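Local coordinates for protein putative gamma-glutamylcyclotransferase PH0828 (Pyrococcus horikoshii, PDB 1V30) that is a putative gamma-glutamylcyclotransferase, probably releasing gamma-glutamyl groups as 5-oxoproline by internal cyclisation, though its substrate is not established, at residues A[16-20]-A[21-25]; A[66-69]-A[70-73]. All coordinates share one frame; numbering follows the deposited sequence.

Interaction 1: A[16-20]-A[21-25]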
# COMPACT_ATOMS: atom_id res chain seq x y z
N LEU A 16 -4.66 -2.42 -1.72
CA LEU A 16 -4.32 -3.71 -2.30
C LEU A 16 -3.88 -4.77 -1.29
O LEU A 16 -3.71 -5.94 -1.65
CB LEU A 16 -3.25 -3.53 -3.38
CG LEU A 16 -3.69 -2.82 -4.67
CD1 LEU A 16 -2.46 -2.34 -5.43
CD2 LEU A 16 -4.52 -3.77 -5.53
N ARG A 17 -3.68 -4.38 -0.03
CA ARG A 17 -3.26 -5.35 0.98
C ARG A 17 -4.33 -6.42 1.21
O ARG A 17 -5.51 -6.21 0.94
CB ARG A 17 -2.94 -4.65 2.31
CG ARG A 17 -1.59 -3.94 2.32
CD ARG A 17 -1.24 -3.44 3.72
NE ARG A 17 -1.06 -4.55 4.65
CZ ARG A 17 -0.86 -4.42 5.96
NH1 ARG A 17 -0.80 -3.22 6.52
NH2 ARG A 17 -0.71 -5.50 6.71
N LYS A 18 -3.89 -7.58 1.70
CA LYS A 18 -4.80 -8.68 1.97
C LYS A 18 -5.99 -8.21 2.81
O LYS A 18 -5.82 -7.55 3.84
CB LYS A 18 -4.06 -9.79 2.72
CG LYS A 18 -4.95 -10.91 3.20
CD LYS A 18 -4.16 -11.91 4.01
CE LYS A 18 -5.07 -12.74 4.90
NZ LYS A 18 -4.27 -13.67 5.74
N GLY A 19 -7.19 -8.56 2.36
CA GLY A 19 -8.40 -8.20 3.08
C GLY A 19 -8.93 -6.81 2.78
O GLY A 19 -10.04 -6.47 3.20
N LYS A 20 -8.15 -6.00 2.07
CA LYS A 20 -8.56 -4.64 1.74
C LYS A 20 -9.40 -4.63 0.46
O LYS A 20 -9.39 -5.60 -0.30
CB LYS A 20 -7.34 -3.73 1.64
CG LYS A 20 -6.81 -3.27 3.00
CD LYS A 20 -6.60 -4.44 3.95
CE LYS A 20 -6.17 -3.98 5.33
NZ LYS A 20 -5.92 -5.18 6.17
N PRO A 21 -10.12 -3.53 0.19
CA PRO A 21 -10.98 -3.42 -0.99
C PRO A 21 -10.57 -3.91 -2.38
O PRO A 21 -11.40 -4.42 -3.12
CB PRO A 21 -11.39 -1.95 -1.00
CG PRO A 21 -11.40 -1.61 0.45
CD PRO A 21 -10.13 -2.26 0.95
N LEU A 22 -9.30 -3.75 -2.74
CA LEU A 22 -8.89 -4.18 -4.07
C LEU A 22 -7.95 -5.38 -4.08
O LEU A 22 -7.30 -5.66 -5.09
CB LEU A 22 -8.23 -3.02 -4.83
CG LEU A 22 -9.19 -1.89 -5.23
CD1 LEU A 22 -8.40 -0.78 -5.92
CD2 LEU A 22 -10.27 -2.44 -6.16
N HIS A 23 -7.89 -6.11 -2.97
CA HIS A 23 -6.99 -7.24 -2.92
C HIS A 23 -7.27 -8.33 -3.94
O HIS A 23 -6.36 -9.07 -4.31
CB HIS A 23 -6.97 -7.88 -1.53
CG HIS A 23 -5.90 -8.91 -1.38
ND1 HIS A 23 -4.56 -8.61 -1.48
CD2 HIS A 23 -5.96 -10.25 -1.20
CE1 HIS A 23 -3.84 -9.71 -1.36
NE2 HIS A 23 -4.68 -10.72 -1.19
N TRP A 24 -8.51 -8.43 -4.41
CA TRP A 24 -8.84 -9.47 -5.38
C TRP A 24 -7.98 -9.38 -6.64
O TRP A 24 -7.83 -10.36 -7.36
CB TRP A 24 -10.33 -9.44 -5.75
CG TRP A 24 -10.81 -8.20 -6.44
CD1 TRP A 24 -11.17 -7.02 -5.87
CD2 TRP A 24 -11.02 -8.04 -7.85
NE1 TRP A 24 -11.59 -6.13 -6.83
CE2 TRP A 24 -11.51 -6.74 -8.06
CE3 TRP A 24 -10.84 -8.88 -8.96
CZ2 TRP A 24 -11.83 -6.24 -9.33
CZ3 TRP A 24 -11.15 -8.39 -10.23
CH2 TRP A 24 -11.64 -7.08 -10.40
N TYR A 25 -7.40 -8.21 -6.91
CA TYR A 25 -6.54 -8.05 -8.08
C TYR A 25 -5.25 -8.86 -7.95
O TYR A 25 -4.60 -9.17 -8.95
CB TYR A 25 -6.17 -6.58 -8.30
CG TYR A 25 -7.14 -5.80 -9.16
CD1 TYR A 25 -8.18 -5.08 -8.59
CD2 TYR A 25 -7.02 -5.80 -10.55
CE1 TYR A 25 -9.09 -4.38 -9.38
CE2 TYR A 25 -7.92 -5.11 -11.35
CZ TYR A 25 -8.95 -4.40 -10.76
OH TYR A 25 -9.85 -3.72 -11.55
O HOH W 1 -10.84 -7.86 -2.52
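The imidazole of His-23 folds back onto the loop that precedes it and meets Leu-16 and Lys-18 in two different ways. At the ring's edge, His-23 ND1 donates to Leu-16 O over 2.8 Å. The bond is nearly straight (170° at the hydrogen) and the oxygen lies in the ring plane, although the donor is tilted from the carbonyl plane. Over one face sits Lys-18, whose CA stands 3.4 Å from the His-23 ring centroid, almost on the normal, a CH-pi contact made by backbone rather than by the lysine's own chain. With CG anti to the backbone N (chi1 -171°), the His-23 ring is swung back to this place. One apolar methyl adds to the contact: Leu-16 CD2 rests 3.8 Å from Leu-22 CB.

Two consecutive beta turns bring these groups together, an example of how turns in series let a side chain grip the backbone just before it. A type II turn from Arg-17 to Lys-20 is closed by Lys-20 N on Arg-17 O, with Gly-19 at a positive phi; a type I turn from Lys-20 to His-23 follows, closed by His-23 N on Lys-20 O at 3.1 Å. A water accepts from Trp-24 N and makes a weak, long bond to the same Lys-20 O.

Further out, salt bridges and one amide hydrogen bond fasten the first turn to its surroundings. Arg-17 pairs with Glu-60 and Asp-111, Lys-20 NZ with Asp-113, and Lys-18 N hydrogen-bonds to Glu-60.

Leu-16 belongs to the Tyr-13 to Leu-16 segment expected, from relatives, to bind substrate; Leu-16 N hydrogen-bonds to an NHE molecule, probably from the crystallisation liquor. Because ND1 is the donor to Leu-16 O, a neutral His-23 would probably carry its proton there, fixing the ring's rotation and tying down the carbonyl end of the presumed binding loop.

Interaction 2: A[66-69]-A[70-73]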
# COMPACT_ATOMS: atom_id res chain seq x y z
N LYS A 66 3.21 -9.32 -15.69
CA LYS A 66 3.01 -8.09 -16.44
C LYS A 66 1.54 -7.72 -16.64
O LYS A 66 1.15 -6.57 -16.41
CB LYS A 66 3.70 -8.20 -17.81
CG LYS A 66 3.66 -6.93 -18.64
CD LYS A 66 4.50 -7.09 -19.90
CE LYS A 66 4.49 -5.83 -20.75
NZ LYS A 66 5.38 -5.97 -21.94
N GLU A 67 0.74 -8.69 -17.06
CA GLU A 67 -0.68 -8.45 -17.30
C GLU A 67 -1.38 -7.96 -16.04
O GLU A 67 -2.16 -7.01 -16.08
CB GLU A 67 -1.34 -9.73 -17.82
CG GLU A 67 -2.51 -9.51 -18.76
CD GLU A 67 -3.83 -9.38 -18.04
OE1 GLU A 67 -4.24 -10.35 -17.37
OE2 GLU A 67 -4.48 -8.31 -18.15
N THR A 68 -1.08 -8.59 -14.91
CA THR A 68 -1.69 -8.21 -13.64
C THR A 68 -1.28 -6.78 -13.26
O THR A 68 -2.12 -5.98 -12.87
CB THR A 68 -1.28 -9.17 -12.51
OG1 THR A 68 -1.77 -10.49 -12.81
CG2 THR A 68 -1.86 -8.71 -11.18
N PHE A 69 0.01 -6.47 -13.38
CA PHE A 69 0.48 -5.13 -13.04
C PHE A 69 -0.20 -4.08 -13.91
O PHE A 69 -0.64 -3.04 -13.40
CB PHE A 69 1.99 -5.01 -13.22
CG PHE A 69 2.51 -3.65 -12.89
CD1 PHE A 69 2.73 -3.27 -11.57
CD2 PHE A 69 2.72 -2.71 -13.89
CE1 PHE A 69 3.15 -1.98 -11.25
CE2 PHE A 69 3.14 -1.41 -13.59
CZ PHE A 69 3.35 -1.05 -12.26
N GLU A 70 -0.28 -4.32 -15.21
CA GLU A 70 -0.92 -3.37 -16.11
C GLU A 70 -2.39 -3.16 -15.77
O GLU A 70 -2.89 -2.04 -15.86
CB GLU A 70 -0.77 -3.82 -17.57
CG GLU A 70 0.66 -3.71 -18.09
CD GLU A 70 0.79 -4.04 -19.57
OE1 GLU A 70 -0.25 -4.16 -20.25
OE2 GLU A 70 1.93 -4.18 -20.04
N ARG A 71 -3.08 -4.23 -15.38
CA ARG A 71 -4.49 -4.11 -15.02
C ARG A 71 -4.66 -3.21 -13.81
O ARG A 71 -5.54 -2.35 -13.77
CB ARG A 71 -5.10 -5.48 -14.71
CG ARG A 71 -5.52 -6.29 -15.92
CD ARG A 71 -6.78 -7.08 -15.61
NE ARG A 71 -6.65 -7.89 -14.40
CZ ARG A 71 -5.89 -8.98 -14.30
NH1 ARG A 71 -5.20 -9.40 -15.34
NH2 ARG A 71 -5.84 -9.65 -13.16
N ILE A 72 -3.81 -3.42 -12.81
CA ILE A 72 -3.86 -2.62 -11.60
C ILE A 72 -3.54 -1.16 -11.88
O ILE A 72 -4.22 -0.25 -11.40
CB ILE A 72 -2.86 -3.14 -10.55
CG1 ILE A 72 -3.28 -4.54 -10.09
CG2 ILE A 72 -2.77 -2.17 -9.37
CD1 ILE A 72 -2.29 -5.20 -9.14
N ASN A 73 -2.51 -0.93 -12.69
CA ASN A 73 -2.08 0.42 -13.01
C ASN A 73 -3.04 1.15 -13.95
O ASN A 73 -2.79 2.28 -14.36
CB ASN A 73 -0.66 0.38 -13.61
CG ASN A 73 0.13 1.64 -13.32
OD1 ASN A 73 -0.05 2.28 -12.28
ND2 ASN A 73 1.03 2.00 -14.23
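Bends in both chains carry the carboxylate of Glu-67 to the guanidinium of Arg-71, one helical turn on. Glu-67 turns sharply at its second torsion (chi2 -89°), while Arg-71 leaves the helix with CG beside its backbone N and then folds at chi2 and chi3, curling back toward the start of the helix. The outcome is a salt bridge in which Glu-67 OE1 approaches Arg-71 NH1 from near the guanidinium plane, a worked case of opposite charges set at i and i+4 along a helix. The modelled 2.4 Å between Glu-67 OE1 and Arg-71 NH1 is implausibly short, and the two planar groups are turned 37° apart.

Beneath the side chains, four successive i to i+4 backbone bonds run from Glu-70 N on Lys-66 O to Asn-73 N on Phe-69 O. The flank facing the protein is largely apolar: the Thr-68 methyl, CG2, lies alongside Ile-72 CD1 at 4.1 Å, and Phe-69 packs on Val-8 and Ile-10 of strand 8-12. At the last turn, Asn-73 OD1 accepts from Trp-96.

With an alanine at Arg-71, the Glu-67 carboxylate would probably lose its cationic mate and be set free to turn. The short helix thus pairs a charged surface with a largely apolar underside; opposite charges one turn apart probably steady two long surface side chains, though the modelled distance leaves their exact geometry doubtful.

In the fold
Following the chain from its N terminus, strand 8-12 leads into interaction 1, where two turns and the start of a 3-10 segment fold the connection to strand 30-37 back on itself. The chain then passes through strands 30-37, 40-44, 48-51 and 56-64 before interaction 2 forms along helix 66-72. Each contact is local and the two stand in series, neither enclosing nor crossing the other. In space they nevertheless meet: Leu-16 and Tyr-25 of the turn region both pack on Ile-72, and Thr-68 CG2 abuts Tyr-25 O. The helix is thereby joined to the loop that follows strand 8-12, beside the presumed substrate site.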